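Local coordinates for protein transcriptional activator TenA-1 (Sulfolobus solfataricus P2, PDB 2QZC) that is probably a TenA-type thiaminase, cleaving thiamin or hydrolysing its aminopyrimidine breakdown products within an all-helical, heme-oxygenase-like fold, at residues L29-D33 against G34-L38; K170-E173 against A174-Y177; D187-N190 against I191-S195; I149-N153 against E154-T158. All blocks are in the same frame, centred on the assembly; numbering follows the deposited sequence.

Contacts 1 and 4 form one neighbourhood, their centres about 9 Å apart: L36 O accepts a probable hydrogen bond from Y156 OH at 2.6 Å, and M31 O another from S151 OG at 2.7 Å. The end of helix 26-32 and the loop after it are thus tied to helix 154-164 and its lead-in loop. Contacts 2 and 3 are runs of about two turns on the consecutive helices 166-179 and 186-208, about 8 Å apart at their nearest atoms. Contact 3 lies across the chain's centre from contact 4, centres about 32 Å apart. Glycerol, probably from the crystallisation liquor and not necessarily one molecule, lies about 3 Å from D33 and 4 Å from I172 and I191.

Contact 1: residues L29-D33 against G34-L38; sequences LKMRD and GSLPL
K30 O is the acceptor around which the chain turns as helix 26-32 ends: L36 N donates to it at 3.1 Å, approaching from above the carbonyl plane, 56° out of it. Inside this turn G34 N makes a weaker bond to M31 O at 3.2 Å. The turn is possible because G34 adopts a positive phi of 78°, where a side chain would run into D33 O, and the chain then heads off towards P37, the N-cap residue of the next helix.

The side chains stitch the same turn from outside. The first torsion of D33 tucks CG between its backbone N and carbonyl carbon (chi1 72°), which swings the carboxylate over the bend. OD1 there receives two bonds from a single residue: S35 N at 3.0 Å on its anti side and S35 OG at 2.6 Å on its syn side, which, with the glycerol bond to OD2, probably limits the carboxylate's rotation. S35 OG in turn accepts from K30 NZ at 2.9 Å, the lysine chain being bent at its last two torsions to fold back over the serine. A glycerol oxygen extends this polar cluster, bonding to D33 OD2 and S35 OG and weakly to K30 NZ.

On the buried side the contact is apolar. L36 CB sits 3.8 Å from K30 CB, while L36 CD2 lies alongside CG of the selenomethionine M31, also at 3.8 Å, the two chains pointing the same way towards F41 on helix 38-63. This is a glycine-terminated helix C-terminus, with an Asx turn from D33 to S35 bracing the exit.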
loop_
_atom_site.group_PDB
_atom_site.type_symbol
_atom_site.label_atom_id
_atom_site.label_comp_id
_atom_site.label_asym_id
_atom_site.label_seq_id
_atom_site.Cartn_x
_atom_site.Cartn_y
_atom_site.Cartn_z
ATOM N N LEU A 29 -9.843 -0.827 -31.393
ATOM C CA LEU A 29 -9.782 -1.318 -32.781
ATOM C C LEU A 29 -8.803 -0.494 -33.595
ATOM O O LEU A 29 -8.064 -1.059 -34.420
ATOM C CB LEU A 29 -11.166 -1.289 -33.430
ATOM C CG LEU A 29 -12.283 -2.102 -32.763
ATOM C CD1 LEU A 29 -13.645 -2.023 -33.547
ATOM C CD2 LEU A 29 -11.843 -3.549 -32.514
ATOM N N LYS A 30 -8.748 0.820 -33.352
ATOM C CA LYS A 30 -7.822 1.711 -34.058
ATOM C C LYS A 30 -6.390 1.539 -33.566
ATOM O O LYS A 30 -5.449 1.782 -34.326
ATOM C CB LYS A 30 -8.266 3.158 -34.036
ATOM C CG LYS A 30 -9.604 3.372 -34.739
ATOM C CD LYS A 30 -9.994 4.826 -34.852
ATOM C CE LYS A 30 -9.218 5.524 -35.979
ATOM N NZ LYS A 30 -9.432 4.927 -37.365
HETATM N N MSE A 31 -6.195 1.140 -32.298
HETATM C CA MSE A 31 -4.840 0.765 -31.844
HETATM C C MSE A 31 -4.368 -0.513 -32.561
HETATM O O MSE A 31 -3.221 -0.607 -32.999
HETATM C CB MSE A 31 -4.730 0.575 -30.311
HETATM C CG MSE A 31 -4.690 1.870 -29.587
HETATM SE SE MSE A 31 -4.060 1.633 -27.753
HETATM C CE MSE A 31 -5.482 0.677 -27.106
ATOM N N ARG A 32 -5.264 -1.484 -32.658
ATOM C CA ARG A 32 -4.952 -2.790 -33.260
ATOM C C ARG A 32 -4.603 -2.636 -34.739
ATOM O O ARG A 32 -3.680 -3.323 -35.192
ATOM C CB ARG A 32 -6.108 -3.780 -33.088
ATOM C CG ARG A 32 -5.930 -5.148 -33.787
ATOM C CD ARG A 32 -4.762 -5.905 -33.285
ATOM N NE ARG A 32 -4.591 -7.163 -34.009
ATOM C CZ ARG A 32 -4.025 -7.283 -35.211
ATOM N NH1 ARG A 32 -3.601 -6.231 -35.910
ATOM N NH2 ARG A 32 -3.912 -8.499 -35.757
ATOM N N ASP A 33 -5.318 -1.799 -35.487
ATOM C CA ASP A 33 -4.972 -1.614 -36.934
ATOM C C ASP A 33 -3.945 -0.525 -37.147
ATOM O O ASP A 33 -3.572 -0.227 -38.277
ATOM C CB ASP A 33 -6.217 -1.478 -37.828
ATOM C CG ASP A 33 -6.962 -0.192 -37.697
ATOM O OD1 ASP A 33 -6.515 0.773 -37.086
ATOM O OD2 ASP A 33 -8.080 -0.144 -38.290
ATOM N N GLY A 34 -3.518 0.122 -36.068
ATOM C CA GLY A 34 -2.518 1.168 -36.097
ATOM C C GLY A 34 -2.975 2.519 -36.542
ATOM O O GLY A 34 -2.150 3.439 -36.531
ATOM N N SER A 35 -4.251 2.678 -36.906
ATOM C CA SER A 35 -4.760 3.915 -37.468
ATOM C C SER A 35 -5.085 5.023 -36.451
ATOM O O SER A 35 -5.344 6.159 -36.852
ATOM C CB SER A 35 -6.032 3.661 -38.298
ATOM O OG SER A 35 -7.128 3.243 -37.476
ATOM N N LEU A 36 -5.087 4.717 -35.141
ATOM C CA LEU A 36 -5.366 5.738 -34.141
ATOM C C LEU A 36 -4.328 6.845 -34.250
ATOM O O LEU A 36 -3.120 6.559 -34.154
ATOM C CB LEU A 36 -5.322 5.161 -32.706
ATOM C CG LEU A 36 -5.754 6.114 -31.578
ATOM C CD1 LEU A 36 -7.271 6.328 -31.640
ATOM C CD2 LEU A 36 -5.322 5.541 -30.205
ATOM N N PRO A 37 -4.769 8.103 -34.435
ATOM C CA PRO A 37 -3.783 9.163 -34.486
ATOM C C PRO A 37 -2.965 9.293 -33.198
ATOM O O PRO A 37 -3.537 9.208 -32.092
ATOM C CB PRO A 37 -4.627 10.417 -34.697
ATOM C CG PRO A 37 -5.865 9.959 -35.298
ATOM C CD PRO A 37 -6.125 8.628 -34.646
ATOM N N LEU A 38 -1.662 9.497 -33.317
ATOM C CA LEU A 38 -0.819 9.643 -32.136
ATOM C C LEU A 38 -1.208 10.812 -31.228
ATOM O O LEU A 38 -1.003 10.691 -30.000
ATOM C CB LEU A 38 0.685 9.630 -32.478
ATOM C CG LEU A 38 1.279 8.288 -32.937
ATOM C CD1 LEU A 38 2.776 8.554 -33.239
ATOM C CD2 LEU A 38 1.162 7.153 -31.926
#

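Contact 2: residues K170-E173 against A174-Y177; sequences KRIE and AILY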
loop_
_atom_site.group_PDB
_atom_site.type_symbol
_atom_site.label_atom_id
_atom_site.label_comp_id
_atom_site.label_asym_id
_atom_site.label_seq_id
_atom_site.Cartn_x
_atom_site.Cartn_y
_atom_site.Cartn_z
ATOM N N LYS A 170 0.359 -11.910 -13.474
ATOM C CA LYS A 170 0.523 -12.282 -12.051
ATOM C C LYS A 170 -0.249 -11.323 -11.148
ATOM O O LYS A 170 -0.849 -11.742 -10.143
ATOM C CB LYS A 170 2.005 -12.344 -11.646
ATOM C CG LYS A 170 2.740 -13.534 -12.203
ATOM C CD LYS A 170 4.196 -13.460 -11.758
ATOM C CE LYS A 170 5.010 -14.640 -12.263
ATOM N NZ LYS A 170 6.464 -14.478 -11.939
ATOM N N ARG A 171 -0.232 -10.029 -11.496
ATOM C CA ARG A 171 -1.019 -9.042 -10.755
ATOM C C ARG A 171 -2.508 -9.394 -10.838
ATOM O O ARG A 171 -3.212 -9.359 -9.811
ATOM C CB ARG A 171 -0.861 -7.632 -11.307
ATOM C CG ARG A 171 0.380 -6.875 -10.978
ATOM C CD ARG A 171 0.175 -5.434 -11.516
ATOM N NE ARG A 171 1.306 -4.540 -11.319
ATOM C CZ ARG A 171 2.438 -4.535 -12.022
ATOM N NH1 ARG A 171 2.699 -5.450 -12.960
ATOM N NH2 ARG A 171 3.367 -3.626 -11.731
ATOM N N ILE A 172 -2.978 -9.709 -12.042
ATOM C CA ILE A 172 -4.386 -10.076 -12.249
ATOM C C ILE A 172 -4.742 -11.326 -11.448
ATOM O O ILE A 172 -5.793 -11.408 -10.823
ATOM C CB ILE A 172 -4.781 -10.214 -13.727
ATOM C CG1 ILE A 172 -4.467 -8.928 -14.485
ATOM C CG2 ILE A 172 -6.228 -10.676 -13.882
ATOM C CD1 ILE A 172 -5.086 -7.644 -13.888
ATOM N N GLU A 173 -3.859 -12.325 -11.461
ATOM C CA GLU A 173 -4.117 -13.514 -10.657
ATOM C C GLU A 173 -4.298 -13.204 -9.174
ATOM O O GLU A 173 -5.195 -13.756 -8.555
ATOM C CB GLU A 173 -3.000 -14.549 -10.853
ATOM C CG GLU A 173 -3.038 -15.177 -12.223
ATOM C CD GLU A 173 -1.823 -16.045 -12.574
ATOM O OE1 GLU A 173 -0.847 -16.117 -11.788
ATOM O OE2 GLU A 173 -1.864 -16.609 -13.683
ATOM N N ALA A 174 -3.465 -12.310 -8.625
ATOM C CA ALA A 174 -3.576 -11.922 -7.215
ATOM C C ALA A 174 -4.914 -11.189 -6.935
ATOM O O ALA A 174 -5.549 -11.399 -5.903
ATOM C CB ALA A 174 -2.388 -11.063 -6.800
ATOM N N ILE A 175 -5.332 -10.338 -7.879
ATOM C CA ILE A 175 -6.604 -9.614 -7.763
ATOM C C ILE A 175 -7.777 -10.587 -7.795
ATOM O O ILE A 175 -8.687 -10.486 -6.974
ATOM C CB ILE A 175 -6.696 -8.526 -8.867
ATOM C CG1 ILE A 175 -5.644 -7.432 -8.607
ATOM C CG2 ILE A 175 -8.161 -7.948 -8.952
ATOM C CD1 ILE A 175 -5.364 -6.509 -9.816
ATOM N N LEU A 176 -7.727 -11.561 -8.706
ATOM C CA LEU A 176 -8.796 -12.558 -8.825
ATOM C C LEU A 176 -8.856 -13.465 -7.595
ATOM O O LEU A 176 -9.951 -13.850 -7.213
ATOM C CB LEU A 176 -8.713 -13.349 -10.136
ATOM C CG LEU A 176 -8.955 -12.554 -11.443
ATOM C CD1 LEU A 176 -8.929 -13.453 -12.673
ATOM C CD2 LEU A 176 -10.281 -11.746 -11.432
ATOM N N TYR A 177 -7.702 -13.815 -6.990
ATOM C CA TYR A 177 -7.664 -14.595 -5.742
ATOM C C TYR A 177 -8.432 -13.833 -4.634
ATOM O O TYR A 177 -9.211 -14.410 -3.863
ATOM C CB TYR A 177 -6.188 -14.865 -5.387
ATOM C CG TYR A 177 -5.896 -15.709 -4.162
ATOM C CD1 TYR A 177 -6.447 -16.989 -4.018
ATOM C CD2 TYR A 177 -4.984 -15.268 -3.188
ATOM C CE1 TYR A 177 -6.155 -17.780 -2.884
ATOM C CE2 TYR A 177 -4.665 -16.064 -2.060
ATOM C CZ TYR A 177 -5.258 -17.309 -1.921
ATOM O OH TYR A 177 -4.957 -18.082 -0.818
#
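I172 and L176, one turn apart, meet because of how each is rotated about its first torsion. In I172, CG1 stands beside the backbone N (chi1 -56°), which puts CG2 anti to that N and on the side where L176 lies. L176 carries CG anti to its carbonyl carbon (chi1 -66°), and its CD1 comes 4.1 Å from I172 CG2, the two side chains lying side by side and pointing the same way. L176 CG also rests 3.4 Å from I172 O. The other branch of I172 serves a different neighbour: bent at chi2, it brings CD1 within 4.2 Å of I175 CD1, whose own chain runs back so that CG1 passes 3.3 Å from R171 O.

With an alanine in place of L176, CG and the CD1 methyl beside I172 CG2 are gone, and that branch would probably lose its support on this side of the helix.

Beneath the side chains the backbone is ordinary alpha helix. A174, I175, L176 and Y177 each donate to the carbonyl four residues back, and the bond from L176 N to I172 O, 2.9 Å long, is close to straight at 163°.

All of this lies on helix 166-179, with no strand in the fold. I172 packs on M138 and F139, and I175 on W134 and M138, both against helix 127-148; A174 turns to K73, I74 and L77 on helix 68-78.

Contact 3: residues D187-N190 against I191-S195; sequences DLLN and IFINS
L189 and I193 touch across one turn of helix 186-208, a long helix of the heme-oxygenase-like fold.

The backbone bonds come first. I191, F192, I193 and N194 all follow the i+4 to i pattern; the shortest of the four links I193 N to L189 O at 2.8 Å.

The apolar contacts fall on several sides of the helix. L189 has CG opposite its own backbone N (chi1 173°), which carries the isobutyl group forward until CG lies 3.9 Å from I193 CD1, the two side chains crossing at a slant. L188 and I191 instead run alongside each other, CD2 to CD1 at 4.2 Å. I193 CD1 is also flanked by the amide of N190, with OD1 at 3.7 Å, so this methyl has a polar neighbour as well as a leucine.

Around the turn, F192 packs on L11 of helix 6-14 and on V132 and P136 of helix 127-148, while I191 reaches A133 and Y122. S195 OG is hydrogen-bonded to A133 O and H118 NE2.

The last kind of interaction is through water. N190 O, already accepting from N194 N at 3.1 Å, takes a second donor in a water at 2.8 Å, and that water also gives a weak bond of 3.3 Å to N194 OD1.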
loop_
_atom_site.group_PDB
_atom_site.type_symbol
_atom_site.label_atom_id
_atom_site.label_comp_id
_atom_site.label_asym_id
_atom_site.label_seq_id
_atom_site.Cartn_x
_atom_site.Cartn_y
_atom_site.Cartn_z
ATOM N N ASP A 187 -25.995 -5.351 -5.852
ATOM C CA ASP A 187 -25.400 -4.030 -5.559
ATOM C C ASP A 187 -23.965 -4.006 -6.011
ATOM O O ASP A 187 -23.524 -3.006 -6.582
ATOM C CB ASP A 187 -25.486 -3.670 -4.079
ATOM C CG ASP A 187 -26.896 -3.266 -3.634
ATOM O OD1 ASP A 187 -27.772 -2.929 -4.478
ATOM O OD2 ASP A 187 -27.085 -3.256 -2.394
ATOM N N LEU A 188 -23.214 -5.085 -5.811
ATOM C CA LEU A 188 -21.834 -5.139 -6.265
ATOM C C LEU A 188 -21.751 -5.203 -7.770
ATOM O O LEU A 188 -20.926 -4.528 -8.396
ATOM C CB LEU A 188 -21.056 -6.295 -5.628
ATOM C CG LEU A 188 -20.789 -6.157 -4.136
ATOM C CD1 LEU A 188 -20.289 -7.472 -3.483
ATOM C CD2 LEU A 188 -19.726 -5.102 -3.862
ATOM N N LEU A 189 -22.637 -5.960 -8.411
ATOM C CA LEU A 189 -22.688 -5.976 -9.860
ATOM C C LEU A 189 -22.932 -4.563 -10.413
ATOM O O LEU A 189 -22.337 -4.178 -11.433
ATOM C CB LEU A 189 -23.776 -6.946 -10.361
ATOM C CG LEU A 189 -24.070 -6.954 -11.855
ATOM C CD1 LEU A 189 -22.819 -7.263 -12.685
ATOM C CD2 LEU A 189 -25.227 -7.961 -12.132
ATOM N N ASN A 190 -23.793 -3.795 -9.756
ATOM C CA ASN A 190 -24.098 -2.433 -10.202
ATOM C C ASN A 190 -22.889 -1.502 -10.123
ATOM O O ASN A 190 -22.717 -0.654 -11.007
ATOM C CB ASN A 190 -25.309 -1.891 -9.458
ATOM C CG ASN A 190 -26.611 -2.525 -9.952
ATOM O OD1 ASN A 190 -26.671 -3.051 -11.065
ATOM N ND2 ASN A 190 -27.661 -2.421 -9.133
ATOM N N ILE A 191 -22.022 -1.730 -9.139
ATOM C CA ILE A 191 -20.751 -0.978 -9.030
ATOM C C ILE A 191 -19.852 -1.334 -10.227
ATOM O O ILE A 191 -19.250 -0.456 -10.874
ATOM C CB ILE A 191 -20.041 -1.265 -7.690
ATOM C CG1 ILE A 191 -20.851 -0.679 -6.540
ATOM C CG2 ILE A 191 -18.611 -0.662 -7.651
ATOM C CD1 ILE A 191 -20.414 -1.161 -5.137
ATOM N N PHE A 192 -19.709 -2.638 -10.507
ATOM C CA PHE A 192 -18.922 -3.152 -11.620
ATOM C C PHE A 192 -19.442 -2.555 -12.931
ATOM O O PHE A 192 -18.658 -2.100 -13.792
ATOM C CB PHE A 192 -19.016 -4.685 -11.633
ATOM C CG PHE A 192 -18.097 -5.395 -12.582
ATOM C CD1 PHE A 192 -18.511 -5.677 -13.884
ATOM C CD2 PHE A 192 -16.846 -5.877 -12.166
ATOM C CE1 PHE A 192 -17.686 -6.376 -14.759
ATOM C CE2 PHE A 192 -16.035 -6.595 -13.024
ATOM C CZ PHE A 192 -16.464 -6.834 -14.335
ATOM N N ILE A 193 -20.762 -2.554 -13.114
ATOM C CA ILE A 193 -21.382 -1.970 -14.339
ATOM C C ILE A 193 -20.984 -0.482 -14.487
ATOM O O ILE A 193 -20.594 -0.063 -15.568
ATOM C CB ILE A 193 -22.934 -2.100 -14.321
ATOM C CG1 ILE A 193 -23.342 -3.582 -14.486
ATOM C CG2 ILE A 193 -23.574 -1.207 -15.404
ATOM C CD1 ILE A 193 -24.816 -3.876 -14.185
ATOM N N ASN A 194 -21.038 0.271 -13.385
ATOM C CA ASN A 194 -20.638 1.691 -13.431
ATOM C C ASN A 194 -19.188 1.842 -13.875
ATOM O O ASN A 194 -18.883 2.704 -14.725
ATOM C CB ASN A 194 -20.907 2.465 -12.137
ATOM C CG ASN A 194 -22.335 2.951 -12.026
ATOM O OD1 ASN A 194 -23.107 2.869 -13.010
ATOM N ND2 ASN A 194 -22.708 3.473 -10.846
ATOM N N SER A 195 -18.282 1.011 -13.339
ATOM C CA SER A 195 -16.892 1.057 -13.793
ATOM C C SER A 195 -16.736 0.774 -15.282
ATOM O O SER A 195 -15.961 1.456 -15.982
ATOM C CB SER A 195 -16.012 0.152 -12.960
ATOM O OG SER A 195 -15.863 0.662 -11.643
HETATM O O HOH W 1 -25.040 0.339 -12.302
#

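Contact 4: residues I149-N153 against E154-T158; sequences IDSPN and EVYKT
K157 bends back past the start of its own helix to give its ammonium to the preceding loop, where NZ meets I149 O at 2.7 Å in the plane of that carbonyl. The chain leaves extended, then kinks at its last two torsions (chi3 -68°, chi4 similar), which also sets NZ 3.1 Å from S151 O in a weak second bond. Two loop carbonyls thus share one charge. Further up the chain, I149 CD1 lies against the lysine's stem, 3.9 Å from K157 CG, the two side chains crossing. A methionine in place of K157 would probably leave I149 O and S151 O without this donor, and the turn between them less firmly held.

The loop then becomes a helix through a classic N-cap. N153 CG is turned opposite its backbone N (chi1 -172°), which brings OD1 over the first turn, where it accepts from Y156 N at 3.1 Å. The cap's amide also lies over the Y156 ring, the planes 22° apart, with OD1 3.4 Å above the ring plane and offset towards its rim. Just before it, S151 forms an ST turn, OG accepting from N153 N at 3.1 Å while bonding to M31 O on helix 26-32; this hydroxyl sits at the ring's edge. The first regular helical bond runs from K157 N to N153 O.

One turn on, T158 closes over E154: OG1 donates to E154 O at 2.7 Å, and T158 N reaches the same oxygen from the opposite face of its carbonyl plane.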
loop_
_atom_site.group_PDB
_atom_site.type_symbol
_atom_site.label_atom_id
_atom_site.label_comp_id
_atom_site.label_asym_id
_atom_site.label_seq_id
_atom_site.Cartn_x
_atom_site.Cartn_y
_atom_site.Cartn_z
ATOM N N ILE A 149 -1.406 -6.310 -28.744
ATOM C CA ILE A 149 0.018 -6.700 -28.947
ATOM C C ILE A 149 0.319 -7.094 -30.394
ATOM O O ILE A 149 1.466 -6.982 -30.811
ATOM C CB ILE A 149 0.448 -7.817 -27.937
ATOM C CG1 ILE A 149 1.970 -7.952 -27.835
ATOM C CG2 ILE A 149 -0.254 -9.144 -28.222
ATOM C CD1 ILE A 149 2.681 -6.732 -27.327
ATOM N N ASP A 150 -0.704 -7.536 -31.136
ATOM C CA ASP A 150 -0.534 -7.892 -32.548
ATOM C C ASP A 150 -0.573 -6.705 -33.503
ATOM O O ASP A 150 -0.470 -6.898 -34.722
ATOM C CB ASP A 150 -1.570 -8.930 -32.957
ATOM C CG ASP A 150 -1.380 -10.247 -32.225
ATOM O OD1 ASP A 150 -0.230 -10.618 -31.897
ATOM O OD2 ASP A 150 -2.396 -10.905 -31.973
ATOM N N SER A 151 -0.766 -5.486 -32.999
ATOM C CA SER A 151 -0.730 -4.291 -33.829
ATOM C C SER A 151 0.556 -4.187 -34.644
ATOM O O SER A 151 1.619 -4.511 -34.139
ATOM C CB SER A 151 -0.779 -3.030 -32.943
ATOM O OG SER A 151 -0.873 -1.841 -33.724
ATOM N N PRO A 152 0.460 -3.667 -35.884
ATOM C CA PRO A 152 1.678 -3.380 -36.622
ATOM C C PRO A 152 2.364 -2.078 -36.184
ATOM O O PRO A 152 3.459 -1.785 -36.634
ATOM C CB PRO A 152 1.147 -3.255 -38.047
ATOM C CG PRO A 152 -0.156 -2.686 -37.913
ATOM C CD PRO A 152 -0.729 -3.364 -36.684
ATOM N N ASN A 153 1.721 -1.313 -35.291
ATOM C CA ASN A 153 2.207 -0.013 -34.837
ATOM C C ASN A 153 3.140 -0.183 -33.648
ATOM O O ASN A 153 2.737 -0.790 -32.634
ATOM C CB ASN A 153 0.997 0.834 -34.450
ATOM C CG ASN A 153 1.373 2.243 -34.155
ATOM O OD1 ASN A 153 1.916 2.529 -33.087
ATOM N ND2 ASN A 153 1.102 3.135 -35.080
ATOM N N GLU A 154 4.337 0.387 -33.733
ATOM C CA GLU A 154 5.322 0.197 -32.678
ATOM C C GLU A 154 4.899 0.805 -31.320
ATOM O O GLU A 154 5.151 0.202 -30.270
ATOM C CB GLU A 154 6.683 0.733 -33.118
ATOM C CG GLU A 154 7.836 0.534 -32.122
ATOM C CD GLU A 154 8.184 -0.909 -31.735
ATOM O OE1 GLU A 154 7.662 -1.921 -32.267
ATOM O OE2 GLU A 154 9.051 -1.043 -30.839
ATOM N N VAL A 155 4.293 1.987 -31.347
ATOM C CA VAL A 155 3.809 2.640 -30.105
ATOM C C VAL A 155 2.733 1.786 -29.450
ATOM O O VAL A 155 2.812 1.506 -28.243
ATOM C CB VAL A 155 3.312 4.066 -30.379
ATOM C CG1 VAL A 155 2.545 4.623 -29.171
ATOM C CG2 VAL A 155 4.486 4.957 -30.705
ATOM N N TYR A 156 1.747 1.330 -30.226
ATOM C CA TYR A 156 0.661 0.501 -29.665
ATOM C C TYR A 156 1.084 -0.862 -29.216
ATOM O O TYR A 156 0.666 -1.330 -28.154
ATOM C CB TYR A 156 -0.603 0.506 -30.567
ATOM C CG TYR A 156 -1.002 1.906 -30.952
ATOM C CD1 TYR A 156 -0.974 2.957 -30.017
ATOM C CD2 TYR A 156 -1.398 2.221 -32.244
ATOM C CE1 TYR A 156 -1.291 4.231 -30.358
ATOM C CE2 TYR A 156 -1.717 3.535 -32.593
ATOM C CZ TYR A 156 -1.656 4.541 -31.639
ATOM O OH TYR A 156 -1.959 5.839 -31.909
ATOM N N LYS A 157 1.999 -1.492 -29.945
ATOM C CA LYS A 157 2.571 -2.761 -29.522
ATOM C C LYS A 157 3.344 -2.577 -28.198
ATOM O O LYS A 157 3.267 -3.410 -27.293
ATOM C CB LYS A 157 3.499 -3.318 -30.641
ATOM C CG LYS A 157 4.077 -4.677 -30.352
ATOM C CD LYS A 157 5.033 -5.183 -31.468
ATOM C CE LYS A 157 4.341 -5.494 -32.740
ATOM N NZ LYS A 157 3.340 -6.606 -32.665
ATOM N N THR A 158 4.101 -1.491 -28.101
ATOM C CA THR A 158 4.863 -1.192 -26.867
ATOM C C THR A 158 3.929 -1.003 -25.671
ATOM O O THR A 158 4.161 -1.582 -24.601
ATOM C CB THR A 158 5.742 0.057 -27.027
ATOM O OG1 THR A 158 6.707 -0.162 -28.078
ATOM C CG2 THR A 158 6.507 0.383 -25.727
#